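Local coordinates for YncI copper-binding domain-containing protein (Nocardia farcinica, PDB 3ESM) that is of unknown function but, as a YncI-family domain with an immunoglobulin-like fold, probably binds copper in the membrane-attached parent protein, at residues A[8-14]-A[135-139]; A[22-28]-A[103-109]; A[51-55]-A[77-81]. The protein carries 2 engineered substitutions. All blocks are in the same frame, centred on the assembly; numbering follows the deposited sequence.

Contact 1 (A[8-14]-A[135-139]); sequences DAPGAAQ and LTLAT
A13 and A138 form a single parallel beta bridge at one end of the immunoglobulin-like sandwich. Both backbone bonds of the bridge use A138. Q14 N donates to A138 O over 2.9 Å in an almost straight bond (178°). A138 N reaches back to A12 O at 3.3 Å, a weak bond. A second weak bond comes from a side chain, with Q14 NE2 3.4 Å from L137 O. Q14 CG sits beside its own backbone N (chi1 -56°), and the chain beyond it is extended. That course lays Q14 CG 3.6 Å from L137 CB and carries the amide on to the L137 carbonyl. Toward the interior the contact is apolar. The buried A12 puts its CB 3.8 Å from L137 CD2. A9 CB meets L135 CD1 at 4.1 Å. D8 still pairs with T21 of strand 18-25, while A13 joins the chain that continues strand 134-136. Segment 8-14 thus passes from one sheet to the other, much like the split first strand of many immunoglobulin domains. A9 and A12 also touch S18 of strand 18-25, and L135 and L137 pack on V101 of strand 100-109.

Contact 2 (A[22-28]-A[103-109]); sequences FRVPTES and FPAEQTY
Q107 NE2 is held by two oxygens. Across the contact it donates to P25 O at 2.9 Å, approaching from above the carbonyl plane. Its other partner is T33 OG1 of strand 33-43. The amide oxygen, Q107 OE1, is hydrogen-bonded to W117 NE1 of strand 114-117. These three bonds fix the rotation of the amide and tell its oxygen from its nitrogen. With CG anti to the backbone N (chi1 -179°) and the rest of the chain extended, Q107 spans the gap between the strands at full length. V24 comes from the opposite direction, and its CG1 lies 3.4 Å from Q107 NE2.

Y109 makes the second polar link. Its OH accepts the backbone N-H of E27 over 2.7 Å at 154°, with the nitrogen in the ring plane at the edge. T26 CG2 slides past the ring to 3.8 Å from Y109 CE1. S28 CB meets the same Y109 CE1 at 3.9 Å. R113 makes a cation-pi contact with this ring.

At the other end of the contact F22 and F103 form a T-shaped pair. Their planes are 73° apart and their centroids 5.4 Å. The edge of F22 points at the face of F103, with F22 CZ 3.8 Å from F103 CG. I92 and V38 also touch F103, one from each sheet.

The two strands belong to facing sheets of the sandwich, and the axes of 22-25 and 105-109 come no closer than 9.8 Å. Side chains therefore do the bridging. Aromatic packing serves at F22. Where strand 18-25 runs out, buried Q107 and Y109 supply partners for the P25 carbonyl and the E27 N-H.

Contact 3 (A[51-55]-A[77-81]); sequences MPGWT and NPGVQ. Engineered in segment 51-55: M51 (natural residue Leu).
M51 to W54 make a type II beta turn, closed by W54 N to M51 O at 2.9 Å, and G53 (phi 87°) presents its carbonyl to N77. N77 ND2 donates to G53 O over 2.9 Å in a nearly straight bond (169°). The oxygen lies in the amide plane of N77, but the donor stands above the carbonyl plane of G53. N77 CG is anti to its backbone N, and this puts the amide between the turn and its own loop. On the loop side N77 OD1 accepts G79 N at 3.0 Å, which makes an Asx turn. One side chain thus binds backbone on both segments.

The turn leads into strand 54-60, which pairs with strand 66-73. Segment 77-81 lies in the loop that runs from that second strand to strand 85-93 of the other sheet.

N77 ND2 stands 3.3 Å above one face of the W54 ring, near NE1, with ring and amide planes 87° apart. Both nitrogens are donors, so they are not bonded. In one of its two modelled conformers the engineered M51 places CE 3.5 Å above the opposite face. V80 CG2 touches W54 CZ2 at 3.8 Å. F88 of strand 85-93 makes an edge-to-face pair with the indole. N77 O is hydrogen-bonded to R57 NH2 of the second subunit.

From the N terminus, the chain first reaches segment 8-14, which is met by residues 135-139 at the end of the modelled chain. Contact 1 ties the loop after strand 6-8 to the end of strand 134-136 and encloses the other two. Contact 2 closes an inner loop from 22-28 to 103-109 and ties the facing sheets together. Nested inside it, contact 3 closes the shortest loop, tying the turn before strand 54-60 to the loop between strands 66-73 and 85-93. No loops cross. Contact 2 touches both others. L135 CD1 packs on F103 CE2 at 3.8 Å. T26 OG1 is probably hydrogen-bonded to V80 O at 3.0 Å, and also to T33 OG1 of strand 33-43.

Contact 1 (A[8-14]-A[135-139])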
ATOM      1  N   ASP A   8      14.702  -7.069  12.960  1.00 36.60           N
ATOM      2  CA  ASP A   8      15.932  -7.617  13.513  0.50 37.93           C
ATOM      3  C   ASP A   8      17.126  -6.821  13.022  1.00 38.60           C
ATOM      4  O   ASP A   8      17.229  -6.505  11.834  1.00 37.91           O
ATOM      5  CB  ASP A   8      16.096  -9.084  13.119  0.50 38.18           C
ATOM      6  CG  ASP A   8      17.004  -9.844  14.071  0.50 39.69           C
ATOM      7  OD1 ASP A   8      16.567 -10.137  15.207  0.50 40.67           O
ATOM      8  OD2 ASP A   8      18.152 -10.147  13.683  0.50 41.31           O
ATOM      9  N   ALA A   9      18.032  -6.509  13.946  1.00 39.08           N
ATOM     10  CA  ALA A   9      19.224  -5.754  13.639  1.00 41.44           C
ATOM     11  C   ALA A   9      20.155  -5.908  14.848  1.00 43.18           C
ATOM     12  O   ALA A   9      20.171  -5.061  15.741  1.00 44.26           O
ATOM     13  CB  ALA A   9      18.880  -4.318  13.413  1.00 40.95           C
ATOM     14  N   PRO A  10      20.903  -7.023  14.901  1.00 44.87           N
ATOM     15  CA  PRO A  10      21.734  -7.346  16.072  1.00 45.41           C
ATOM     16  C   PRO A  10      22.669  -6.206  16.487  1.00 45.54           C
ATOM     17  O   PRO A  10      22.728  -5.844  17.671  1.00 46.76           O
ATOM     18  CB  PRO A  10      22.523  -8.577  15.605  1.00 45.70           C
ATOM     19  CG  PRO A  10      21.575  -9.256  14.645  1.00 45.97           C
ATOM     20  CD  PRO A  10      20.959  -8.080  13.876  1.00 44.64           C
ATOM     21  N   GLY A  11      23.378  -5.626  15.529  1.00 45.58           N
ATOM     22  CA  GLY A  11      24.208  -4.462  15.832  1.00 45.28           C
ATOM     23  C   GLY A  11      23.440  -3.390  16.605  1.00 44.77           C
ATOM     24  O   GLY A  11      23.743  -3.108  17.764  1.00 45.34           O
ATOM     25  N   ALA A  12      22.439  -2.809  15.942  1.00 43.05           N
ATOM     26  CA  ALA A  12      21.666  -1.633  16.397  1.00 40.70           C
ATOM     27  C   ALA A  12      22.081  -0.858  17.645  1.00 39.16           C
ATOM     28  O   ALA A  12      21.812  -1.275  18.778  1.00 38.74           O
ATOM     29  CB  ALA A  12      20.168  -1.933  16.447  1.00 40.45           C
ATOM     30  N   ALA A  13      22.651   0.320  17.408  1.00 36.77           N
ATOM     31  CA  ALA A  13      23.030   1.222  18.475  1.00 35.11           C
ATOM     32  C   ALA A  13      22.494   2.614  18.225  1.00 33.94           C
ATOM     33  O   ALA A  13      22.246   2.991  17.080  1.00 33.65           O
ATOM     34  CB  ALA A  13      24.541   1.268  18.591  1.00 34.93           C
ATOM     35  N   GLN A  14      22.330   3.398  19.287  1.00 33.47           N
ATOM     36  CA  GLN A  14      21.936   4.804  19.157  1.00 33.29           C
ATOM     37  C   GLN A  14      23.000   5.526  18.350  1.00 33.42           C
ATOM     38  O   GLN A  14      24.197   5.317  18.591  1.00 32.93           O
ATOM     39  CB  GLN A  14      21.782   5.446  20.538  1.00 34.45           C
ATOM     40  CG  GLN A  14      20.781   4.704  21.440  1.00 35.79           C
ATOM     41  CD  GLN A  14      20.580   5.355  22.804  1.00 39.72           C
ATOM     42  OE1 GLN A  14      20.825   6.546  22.976  1.00 40.69           O
ATOM     43  NE2 GLN A  14      20.103   4.576  23.763  1.00 39.40           N
ATOM     44  N   LEU A 135      12.716  -1.706  17.769  1.00 31.94           N
ATOM     45  CA  LEU A 135      14.076  -2.100  18.165  1.00 31.97           C
ATOM     46  C   LEU A 135      14.489  -1.403  19.447  1.00 32.78           C
ATOM     47  O   LEU A 135      14.125  -0.265  19.662  1.00 32.65           O
ATOM     48  CB  LEU A 135      15.110  -1.692  17.121  1.00 32.82           C
ATOM     49  CG  LEU A 135      15.129  -2.373  15.756  1.00 32.96           C
ATOM     50  CD1 LEU A 135      16.187  -1.670  14.899  1.00 33.62           C
ATOM     51  CD2 LEU A 135      15.454  -3.837  15.933  1.00 34.42           C
ATOM     52  N   THR A 136      15.263  -2.111  20.266  1.00 34.39           N
ATOM     53  CA  THR A 136      15.974  -1.510  21.402  1.00 35.79           C
ATOM     54  C   THR A 136      17.335  -1.112  20.937  1.00 36.06           C
ATOM     55  O   THR A 136      18.004  -1.883  20.256  1.00 37.08           O
ATOM     56  CB  THR A 136      16.161  -2.530  22.520  1.00 36.56           C
ATOM     57  OG1 THR A 136      14.915  -2.661  23.192  1.00 38.00           O
ATOM     58  CG2 THR A 136      17.264  -2.071  23.497  1.00 37.54           C
ATOM     59  N   LEU A 137      17.763   0.084  21.314  1.00 35.54           N
ATOM     60  CA  LEU A 137      19.026   0.592  20.829  1.00 36.38           C
ATOM     61  C   LEU A 137      20.033   0.688  21.947  1.00 37.73           C
ATOM     62  O   LEU A 137      19.762   1.328  22.964  1.00 37.98           O
ATOM     63  CB  LEU A 137      18.825   1.957  20.196  1.00 35.06           C
ATOM     64  CG  LEU A 137      17.841   1.892  19.033  1.00 34.12           C
ATOM     65  CD1 LEU A 137      17.577   3.322  18.554  1.00 30.25           C
ATOM     66  CD2 LEU A 137      18.362   1.013  17.907  1.00 34.15           C
ATOM     67  N   ALA A 138      21.180   0.048  21.743  1.00 39.27           N
ATOM     68  CA  ALA A 138      22.247   0.064  22.727  1.00 40.03           C
ATOM     69  C   ALA A 138      22.807   1.460  22.843  1.00 41.34           C
ATOM     70  O   ALA A 138      22.812   2.248  21.892  1.00 39.89           O
ATOM     71  CB  ALA A 138      23.346  -0.922  22.353  1.00 40.35           C
ATOM     72  N   THR A 139      23.306   1.765  24.029  1.00 42.46           N
ATOM     73  CA  THR A 139      23.771   3.100  24.313  1.00 44.58           C
ATOM     74  C   THR A 139      24.995   3.353  23.477  1.00 44.53           C
ATOM     75  O   THR A 139      25.767   2.425  23.258  1.00 45.73           O
ATOM     76  CB  THR A 139      24.136   3.204  25.796  1.00 44.79           C
ATOM     77  OG1 THR A 139      22.961   2.948  26.580  1.00 47.32           O
ATOM     78  CG2 THR A 139      24.685   4.577  26.114  1.00 46.58           C
TER

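Contact 2 (A[22-28]-A[103-109])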
ATOM      1  N   PHE A  22      13.097  -6.811   8.136  1.00 27.43           N
ATOM      2  CA  PHE A  22      11.683  -6.935   8.536  1.00 27.48           C
ATOM      3  C   PHE A  22      11.171  -8.258   8.016  1.00 28.98           C
ATOM      4  O   PHE A  22      11.200  -8.493   6.811  1.00 29.40           O
ATOM      5  CB  PHE A  22      10.845  -5.781   7.970  1.00 27.56           C
ATOM      6  CG  PHE A  22      11.247  -4.456   8.518  1.00 25.32           C
ATOM      7  CD1 PHE A  22      10.796  -4.051   9.768  1.00 26.97           C
ATOM      8  CD2 PHE A  22      12.098  -3.630   7.808  1.00 28.58           C
ATOM      9  CE1 PHE A  22      11.194  -2.830  10.296  1.00 28.04           C
ATOM     10  CE2 PHE A  22      12.513  -2.393   8.332  1.00 29.85           C
ATOM     11  CZ  PHE A  22      12.074  -2.006   9.580  1.00 30.16           C
ATOM     12  N   ARG A  23      10.749  -9.143   8.922  1.00 28.57           N
ATOM     13  CA  ARG A  23      10.246 -10.442   8.496  1.00 29.26           C
ATOM     14  C   ARG A  23       8.745 -10.383   8.632  1.00 29.15           C
ATOM     15  O   ARG A  23       8.219 -10.162   9.726  1.00 30.21           O
ATOM     16  CB  ARG A  23      10.821 -11.562   9.357  1.00 30.27           C
ATOM     17  CG  ARG A  23      10.469 -12.944   8.845  1.00 33.57           C
ATOM     18  CD  ARG A  23      11.220 -14.028   9.621  1.00 37.83           C
ATOM     19  NE  ARG A  23      11.089 -15.309   8.950  1.00 40.64           N
ATOM     20  CZ  ARG A  23      10.384 -16.323   9.426  1.00 42.40           C
ATOM     21  NH1 ARG A  23       9.770 -16.200  10.593  1.00 44.10           N
ATOM     22  NH2 ARG A  23      10.309 -17.463   8.740  1.00 44.59           N
ATOM     23  N   VAL A  24       8.062 -10.575   7.507  1.00 29.10           N
ATOM     24  CA  VAL A  24       6.630 -10.362   7.412  1.00 28.50           C
ATOM     25  C   VAL A  24       5.856 -11.641   7.112  1.00 29.60           C
ATOM     26  O   VAL A  24       6.129 -12.302   6.100  1.00 29.77           O
ATOM     27  CB  VAL A  24       6.359  -9.404   6.253  1.00 28.24           C
ATOM     28  CG1 VAL A  24       4.838  -9.160   6.069  1.00 28.93           C
ATOM     29  CG2 VAL A  24       7.164  -8.092   6.476  1.00 30.21           C
ATOM     30  N   PRO A  25       4.874 -11.979   7.964  1.00 29.22           N
ATOM     31  CA  PRO A  25       4.091 -13.198   7.734  1.00 30.32           C
ATOM     32  C   PRO A  25       2.901 -12.915   6.856  1.00 30.28           C
ATOM     33  O   PRO A  25       2.274 -11.892   7.018  1.00 29.78           O
ATOM     34  CB  PRO A  25       3.542 -13.512   9.118  1.00 30.43           C
ATOM     35  CG  PRO A  25       3.306 -12.121   9.728  1.00 30.98           C
ATOM     36  CD  PRO A  25       4.494 -11.312   9.230  1.00 30.65           C
ATOM     37  N   THR A  26       2.554 -13.847   5.965  1.00 30.94           N
ATOM     38  CA  THR A  26       1.311 -13.726   5.229  1.00 31.55           C
ATOM     39  C   THR A  26       0.193 -14.377   6.030  1.00 33.16           C
ATOM     40  O   THR A  26       0.125 -15.597   6.129  1.00 33.82           O
ATOM     41  CB  THR A  26       1.465 -14.331   3.806  1.00 31.94           C
ATOM     42  OG1 THR A  26       2.376 -13.504   3.068  1.00 33.80           O
ATOM     43  CG2 THR A  26       0.142 -14.333   3.070  1.00 31.93           C
ATOM     44  N   GLU A  27      -0.654 -13.546   6.629  1.00 34.07           N
ATOM     45  CA  GLU A  27      -1.697 -14.019   7.552  1.00 36.05           C
ATOM     46  C   GLU A  27      -3.059 -14.058   6.892  1.00 36.65           C
ATOM     47  O   GLU A  27      -4.017 -13.426   7.336  1.00 38.53           O
ATOM     48  CB  GLU A  27      -1.671 -13.181   8.836  1.00 36.90           C
ATOM     49  CG  GLU A  27      -0.395 -13.517   9.597  1.00 40.43           C
ATOM     50  CD  GLU A  27      -0.206 -12.802  10.930  1.00 46.90           C
ATOM     51  OE1 GLU A  27       0.721 -13.234  11.656  1.00 49.09           O
ATOM     52  OE2 GLU A  27      -0.954 -11.846  11.269  1.00 49.67           O
ATOM     53  N   SER A  28      -3.116 -14.803   5.802  1.00 36.56           N
ATOM     54  CA  SER A  28      -4.344 -15.067   5.110  1.00 36.80           C
ATOM     55  C   SER A  28      -4.247 -16.504   4.664  1.00 37.30           C
ATOM     56  O   SER A  28      -3.149 -17.029   4.448  1.00 37.57           O
ATOM     57  CB  SER A  28      -4.481 -14.179   3.869  1.00 36.91           C
ATOM     58  OG  SER A  28      -5.567 -14.612   3.078  1.00 36.01           O
ATOM     59  N   PHE A 103       8.935   1.165  13.906  1.00 25.28           N
ATOM     60  CA  PHE A 103       8.819   1.263  12.448  1.00 25.07           C
ATOM     61  C   PHE A 103       7.410   0.874  12.031  1.00 25.26           C
ATOM     62  O   PHE A 103       7.188  -0.225  11.575  1.00 26.83           O
ATOM     63  CB  PHE A 103       9.831   0.354  11.756  1.00 25.31           C
ATOM     64  CG  PHE A 103      11.251   0.600  12.152  1.00 26.54           C
ATOM     65  CD1 PHE A 103      12.046   1.500  11.452  1.00 27.58           C
ATOM     66  CD2 PHE A 103      11.803  -0.087  13.223  1.00 27.63           C
ATOM     67  CE1 PHE A 103      13.392   1.718  11.812  1.00 27.47           C
ATOM     68  CE2 PHE A 103      13.151   0.117  13.600  1.00 29.10           C
ATOM     69  CZ  PHE A 103      13.944   1.029  12.893  1.00 29.09           C
ATOM     70  N   PRO A 104       6.469   1.795  12.165  1.00 24.51           N
ATOM     71  CA  PRO A 104       5.071   1.513  11.779  1.00 24.29           C
ATOM     72  C   PRO A 104       5.079   0.993  10.327  1.00 25.92           C
ATOM     73  O   PRO A 104       5.844   1.516   9.506  1.00 24.75           O
ATOM     74  CB  PRO A 104       4.399   2.878  11.883  1.00 25.66           C
ATOM     75  CG  PRO A 104       5.199   3.607  12.940  1.00 24.93           C
ATOM     76  CD  PRO A 104       6.635   3.117  12.813  1.00 25.55           C
ATOM     77  N   ALA A 105       4.283  -0.031  10.024  1.00 23.77           N
ATOM     78  CA  ALA A 105       4.326  -0.610   8.667  1.00 23.75           C
ATOM     79  C   ALA A 105       2.919  -0.830   8.136  1.00 24.75           C
ATOM     80  O   ALA A 105       1.952  -0.910   8.912  1.00 24.55           O
ATOM     81  CB  ALA A 105       5.085  -1.885   8.670  1.00 24.35           C
ATOM     82  N   GLU A 106       2.802  -0.913   6.809  1.00 22.92           N
ATOM     83  CA  GLU A 106       1.512  -1.191   6.171  1.00 23.19           C
ATOM     84  C   GLU A 106       1.713  -2.286   5.141  1.00 23.35           C
ATOM     85  O   GLU A 106       2.567  -2.145   4.261  1.00 23.75           O
ATOM     86  CB  GLU A 106       0.976   0.045   5.509  1.00 23.54           C
ATOM     87  CG  GLU A 106       0.794   1.185   6.497  1.00 24.23           C
ATOM     88  CD  GLU A 106      -0.473   1.011   7.327  1.00 28.12           C
ATOM     89  OE1 GLU A 106      -1.418   0.334   6.863  1.00 27.06           O
ATOM     90  OE2 GLU A 106      -0.512   1.591   8.437  1.00 33.83           O
ATOM     91  N   GLN A 107       0.965  -3.385   5.302  1.00 21.95           N
ATOM     92  CA  GLN A 107       1.170  -4.607   4.489  1.00 22.45           C
ATOM     93  C   GLN A 107       0.001  -4.782   3.539  1.00 22.93           C
ATOM     94  O   GLN A 107      -1.132  -4.933   3.981  1.00 23.42           O
ATOM     95  CB  GLN A 107       1.236  -5.819   5.436  1.00 22.84           C
ATOM     96  CG  GLN A 107       1.465  -7.177   4.763  1.00 25.30           C
ATOM     97  CD  GLN A 107       1.358  -8.324   5.788  1.00 27.37           C
ATOM     98  OE1 GLN A 107       1.126  -8.058   6.968  1.00 29.89           O
ATOM     99  NE2 GLN A 107       1.548  -9.572   5.348  1.00 23.30           N
ATOM    100  N   THR A 108       0.261  -4.819   2.228  1.00 21.52           N
ATOM    101  CA  THR A 108      -0.803  -4.948   1.265  1.00 21.99           C
ATOM    102  C   THR A 108      -0.933  -6.390   0.817  1.00 22.04           C
ATOM    103  O   THR A 108       0.097  -7.036   0.514  1.00 21.53           O
ATOM    104  CB  THR A 108      -0.499  -4.088   0.002  1.00 22.48           C
ATOM    105  OG1 THR A 108      -0.455  -2.683   0.345  1.00 21.80           O
ATOM    106  CG2 THR A 108      -1.552  -4.322  -1.057  1.00 25.37           C
ATOM    107  N   TYR A 109      -2.188  -6.859   0.722  1.00 23.05           N
ATOM    108  CA  TYR A 109      -2.494  -8.207   0.227  1.00 22.49           C
ATOM    109  C   TYR A 109      -3.107  -8.172  -1.147  1.00 22.82           C
ATOM    110  O   TYR A 109      -3.692  -7.162  -1.542  1.00 22.24           O
ATOM    111  CB  TYR A 109      -3.479  -8.884   1.159  1.00 23.69           C
ATOM    112  CG  TYR A 109      -2.836  -9.408   2.420  1.00 23.12           C
ATOM    113  CD1 TYR A 109      -2.512 -10.752   2.536  1.00 27.14           C
ATOM    114  CD2 TYR A 109      -2.596  -8.572   3.507  1.00 26.31           C
ATOM    115  CE1 TYR A 109      -1.973 -11.254   3.679  1.00 27.75           C
ATOM    116  CE2 TYR A 109      -2.065  -9.082   4.684  1.00 28.76           C
ATOM    117  CZ  TYR A 109      -1.754 -10.429   4.755  1.00 30.42           C
ATOM    118  OH  TYR A 109      -1.206 -10.989   5.899  1.00 31.37           O
TER

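Contact 3 (A[51-55]-A[77-81])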
ATOM      1  N   MET A  51      16.246  -7.263  -4.582  1.00 34.02           N
ATOM      2  CA  MET A  51      15.297  -8.305  -4.228  0.50 31.97           C
ATOM      3  C   MET A  51      14.637  -8.716  -5.550  1.00 31.11           C
ATOM      4  O   MET A  51      13.716  -8.020  -5.992  1.00 30.20           O
ATOM      5  CB  MET A  51      14.266  -7.647  -3.280  0.50 31.41           C
ATOM      6  CG  MET A  51      13.266  -8.538  -2.586  0.50 30.52           C
ATOM      7  SD  MET A  51      12.334  -7.641  -1.270  0.50 26.47           S
ATOM      8  CE  MET A  51      11.199  -8.923  -0.813  0.50 31.50           C
ATOM      9  N   PRO A  52      15.096  -9.809  -6.196  1.00 29.27           N
ATOM     10  CA  PRO A  52      14.506 -10.160  -7.478  1.00 27.71           C
ATOM     11  C   PRO A  52      12.988 -10.253  -7.387  1.00 26.75           C
ATOM     12  O   PRO A  52      12.445 -10.855  -6.428  1.00 26.53           O
ATOM     13  CB  PRO A  52      15.140 -11.531  -7.800  1.00 28.80           C
ATOM     14  CG  PRO A  52      16.470 -11.439  -7.110  1.00 28.80           C
ATOM     15  CD  PRO A  52      16.128 -10.783  -5.783  1.00 30.31           C
ATOM     16  N   GLY A  53      12.327  -9.656  -8.366  1.00 26.78           N
ATOM     17  CA  GLY A  53      10.873  -9.699  -8.424  1.00 25.74           C
ATOM     18  C   GLY A  53      10.188  -8.610  -7.633  1.00 25.33           C
ATOM     19  O   GLY A  53       8.962  -8.553  -7.630  1.00 25.06           O
ATOM     20  N   TRP A  54      10.955  -7.755  -6.958  1.00 24.73           N
ATOM     21  CA  TRP A  54      10.354  -6.636  -6.179  1.00 23.94           C
ATOM     22  C   TRP A  54      11.038  -5.334  -6.551  1.00 25.49           C
ATOM     23  O   TRP A  54      12.248  -5.329  -6.894  1.00 26.23           O
ATOM     24  CB  TRP A  54      10.576  -6.855  -4.678  1.00 24.49           C
ATOM     25  CG  TRP A  54       9.899  -8.084  -4.156  1.00 23.46           C
ATOM     26  CD1 TRP A  54      10.298  -9.401  -4.328  1.00 29.11           C
ATOM     27  CD2 TRP A  54       8.689  -8.129  -3.401  1.00 24.77           C
ATOM     28  NE1 TRP A  54       9.399 -10.252  -3.690  1.00 26.63           N
ATOM     29  CE2 TRP A  54       8.420  -9.501  -3.101  1.00 24.14           C
ATOM     30  CE3 TRP A  54       7.848  -7.153  -2.891  1.00 23.97           C
ATOM     31  CZ2 TRP A  54       7.273  -9.910  -2.391  1.00 25.53           C
ATOM     32  CZ3 TRP A  54       6.698  -7.573  -2.135  1.00 23.10           C
ATOM     33  CH2 TRP A  54       6.444  -8.937  -1.897  1.00 23.17           C
ATOM     34  N   THR A  55      10.293  -4.237  -6.511  1.00 24.09           N
ATOM     35  CA  THR A  55      10.881  -2.931  -6.710  1.00 24.46           C
ATOM     36  C   THR A  55      10.799  -2.161  -5.409  1.00 24.97           C
ATOM     37  O   THR A  55       9.798  -2.233  -4.731  1.00 26.39           O
ATOM     38  CB  THR A  55      10.168  -2.173  -7.837  1.00 25.58           C
ATOM     39  OG1 THR A  55      10.433  -2.894  -9.075  1.00 28.01           O
ATOM     40  CG2 THR A  55      10.722  -0.757  -7.928  1.00 29.12           C
ATOM     41  N   ASN A  77       4.932 -11.587 -10.444  1.00 25.35           N
ATOM     42  CA  ASN A  77       5.328 -12.145  -9.159  1.00 24.81           C
ATOM     43  C   ASN A  77       4.084 -12.249  -8.297  1.00 25.68           C
ATOM     44  O   ASN A  77       3.470 -11.214  -8.023  1.00 25.22           O
ATOM     45  CB  ASN A  77       6.361 -11.202  -8.527  1.00 24.81           C
ATOM     46  CG  ASN A  77       6.851 -11.688  -7.184  1.00 25.50           C
ATOM     47  OD1 ASN A  77       6.357 -12.687  -6.652  1.00 26.74           O
ATOM     48  ND2 ASN A  77       7.829 -10.980  -6.617  1.00 24.19           N
ATOM     49  N   PRO A  78       3.701 -13.465  -7.885  1.00 26.44           N
ATOM     50  CA  PRO A  78       2.452 -13.650  -7.141  1.00 27.71           C
ATOM     51  C   PRO A  78       2.532 -13.126  -5.693  1.00 29.06           C
ATOM     52  O   PRO A  78       1.518 -13.186  -4.980  1.00 30.87           O
ATOM     53  CB  PRO A  78       2.299 -15.174  -7.106  1.00 29.54           C
ATOM     54  CG  PRO A  78       3.683 -15.686  -7.169  1.00 28.73           C
ATOM     55  CD  PRO A  78       4.381 -14.758  -8.113  1.00 26.84           C
ATOM     56  N   GLY A  79       3.702 -12.669  -5.255  1.00 28.55           N
ATOM     57  CA  GLY A  79       3.884 -12.186  -3.877  1.00 27.60           C
ATOM     58  C   GLY A  79       4.035 -13.306  -2.855  1.00 28.84           C
ATOM     59  O   GLY A  79       4.190 -14.483  -3.221  1.00 29.72           O
ATOM     60  N   VAL A  80       4.036 -12.958  -1.571  1.00 27.04           N
ATOM     61  CA  VAL A  80       4.359 -13.924  -0.530  1.00 27.36           C
ATOM     62  C   VAL A  80       3.136 -14.752  -0.197  1.00 27.46           C
ATOM     63  O   VAL A  80       2.091 -14.222   0.202  1.00 27.00           O
ATOM     64  CB  VAL A  80       4.866 -13.204   0.732  1.00 27.87           C
ATOM     65  CG1 VAL A  80       5.343 -14.231   1.800  1.00 27.79           C
ATOM     66  CG2 VAL A  80       5.949 -12.186   0.361  1.00 27.83           C
ATOM     67  N   GLN A  81       3.241 -16.068  -0.398  1.00 28.52           N
ATOM     68  CA  GLN A  81       2.048 -16.920  -0.335  1.00 30.52           C
ATOM     69  C   GLN A  81       1.508 -17.166   1.083  1.00 31.51           C
ATOM     70  O   GLN A  81       2.254 -17.080   2.062  1.00 32.40           O
ATOM     71  CB  GLN A  81       2.327 -18.243  -1.057  1.00 29.94           C
ATOM     72  CG  GLN A  81       2.628 -18.072  -2.538  1.00 31.77           C
ATOM     73  CD  GLN A  81       1.497 -17.365  -3.227  1.00 32.79           C
ATOM     74  OE1 GLN A  81       0.360 -17.833  -3.208  1.00 36.06           O
ATOM     75  NE2 GLN A  81       1.783 -16.203  -3.805  1.00 33.18           N
TER